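Local coordinates for bumblebee peptidoglycan recognition protein SA (Bombus, PDB 5XZ4), which probably recognises bacterial peptidoglycan in bumblebee immunity, preferring Dap-type over Lys-type forms, through a domain of the N-acetylmuramoyl-L-alanine amidase family, at residues I105-N110 with K119-A124. Residues are numbered along the deposited sequence; the frame is centred on the assembly and turned at random.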
# COMPACT_ATOMS: atom_id res chain seq x y z
N ILE A 105 -1.58 1.47 0.30
CA ILE A 105 -0.44 0.99 -0.51
C ILE A 105 0.82 1.49 0.17
O ILE A 105 1.04 2.70 0.29
CB ILE A 105 -0.48 1.54 -1.95
CG1 ILE A 105 -1.73 1.07 -2.69
CG2 ILE A 105 0.77 1.09 -2.72
CD1 ILE A 105 -1.90 1.66 -4.10
N GLY A 106 1.63 0.55 0.66
CA GLY A 106 2.91 0.90 1.34
C GLY A 106 4.10 0.80 0.39
O GLY A 106 4.46 -0.32 -0.01
N PHE A 107 4.72 1.94 0.06
CA PHE A 107 5.99 1.95 -0.70
C PHE A 107 7.08 1.51 0.27
O PHE A 107 7.23 2.13 1.36
CB PHE A 107 6.28 3.36 -1.25
CG PHE A 107 5.51 3.73 -2.51
CD1 PHE A 107 4.11 3.81 -2.51
CD2 PHE A 107 6.23 4.05 -3.66
CE1 PHE A 107 3.44 4.19 -3.68
CE2 PHE A 107 5.56 4.43 -4.83
CZ PHE A 107 4.18 4.50 -4.81
N ILE A 108 7.85 0.49 -0.10
CA ILE A 108 8.90 -0.02 0.79
C ILE A 108 10.09 0.93 0.75
O ILE A 108 10.75 1.08 -0.29
CB ILE A 108 9.30 -1.47 0.44
CG1 ILE A 108 8.10 -2.41 0.60
CG2 ILE A 108 10.46 -1.95 1.34
CD1 ILE A 108 8.31 -3.80 0.01
N GLY A 109 10.33 1.61 1.89
CA GLY A 109 11.40 2.59 1.99
C GLY A 109 10.99 3.78 2.87
O GLY A 109 9.87 3.81 3.41
N ASN A 110 11.91 4.72 3.01
CA ASN A 110 11.70 5.98 3.71
C ASN A 110 11.84 7.09 2.67
O ASN A 110 12.93 7.37 2.17
CB ASN A 110 12.72 6.15 4.85
CG ASN A 110 12.41 7.33 5.75
OD1 ASN A 110 11.82 8.30 5.32
ND2 ASN A 110 12.82 7.25 7.02
N LYS A 119 10.19 3.03 -11.29
CA LYS A 119 9.56 1.72 -11.36
C LYS A 119 8.57 1.49 -10.22
O LYS A 119 7.57 0.81 -10.41
CB LYS A 119 10.55 0.56 -11.54
CG LYS A 119 11.40 0.30 -10.33
CD LYS A 119 12.72 -0.39 -10.63
CE LYS A 119 12.67 -1.46 -11.71
NZ LYS A 119 13.88 -2.30 -11.72
N MET A 120 8.82 2.09 -9.04
CA MET A 120 7.87 1.98 -7.92
C MET A 120 6.62 2.80 -8.21
O MET A 120 5.50 2.31 -8.05
CB MET A 120 8.47 2.45 -6.59
CG MET A 120 9.69 1.67 -6.14
SD MET A 120 10.30 2.29 -4.56
CE MET A 120 9.28 1.43 -3.38
N LEU A 121 6.80 4.05 -8.65
CA LEU A 121 5.64 4.88 -8.98
C LEU A 121 4.79 4.28 -10.10
O LEU A 121 3.55 4.29 -10.01
CB LEU A 121 6.09 6.27 -9.36
CG LEU A 121 6.48 7.15 -8.18
CD1 LEU A 121 7.36 8.25 -8.76
CD2 LEU A 121 5.22 7.66 -7.46
N ASN A 122 5.45 3.73 -11.12
CA ASN A 122 4.72 3.12 -12.22
C ASN A 122 3.94 1.88 -11.77
O ASN A 122 2.79 1.69 -12.18
CB ASN A 122 5.65 2.79 -13.39
CG ASN A 122 4.89 2.56 -14.68
OD1 ASN A 122 4.45 1.46 -14.93
ND2 ASN A 122 4.72 3.62 -15.49
N ALA A 123 4.53 1.05 -10.92
CA ALA A 123 3.82 -0.13 -10.40
C ALA A 123 2.57 0.27 -9.61
O ALA A 123 1.48 -0.30 -9.77
CB ALA A 123 4.74 -1.00 -9.54
N ALA A 124 2.72 1.27 -8.74
CA ALA A 124 1.57 1.73 -7.96
C ALA A 124 0.47 2.36 -8.84
O ALA A 124 -0.73 2.08 -8.64
CB ALA A 124 2.02 2.74 -6.92
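The carbonyl O of Met120 accepts the backbone N-H of Ala124, N to O 3.0 Å, and the ring of Phe107 rests against the same oxygen through CE2. This is the start of a beta-alpha-beta crossover in the amidase-like fold of peptidoglycan recognition proteins: strand 102-107 leads into helix 118-134, which runs back over the mixed sheet before parallel strand 141-145. The short axes of 105-107 and 119-124 are nearly antiparallel, at 172°, and 10.4 Å apart; no hydrogen bond joins the segments, and the contact is mainly apolar.

Phe107 spans that distance. With CG anti to its own carbonyl carbon (chi1 -79°), the ring extends from the strand to the helix, meeting it obliquely. Phe107 CZ lies 3.5 Å from CB of Ala124, where a methyl lets the helix backbone come close, while Phe107 CE2 lies 3.9 Å from CB of Met120 and 4.2 Å from CD2 of Leu121. Leu159 of helix 157-163 touches both Phe107 and Leu121, and Ile36 of the neighbouring strand also meets the ring. Cut back to an alanine, Phe107 would probably leave the Ala124 methyl and Met120 CB without their aromatic partner and a gap between sheet and helix.

The Met120 side chain reaches toward the strand as the Phe107 ring reaches toward the helix, the two running alongside in opposing senses. A long, unbranched thioether suits this position: extended through chi2, then turned at chi3 (84°), it carries its methyl to the chain just beyond the strand. There Gly109 has backbone angles that would push a CB into the oxygen of the residue before, so glycine fits, and its N is hydrogen-bonded to Thr39 OG1. That preceding oxygen, Ile108 O, has the methyl CE of Met120 3.4 Å away.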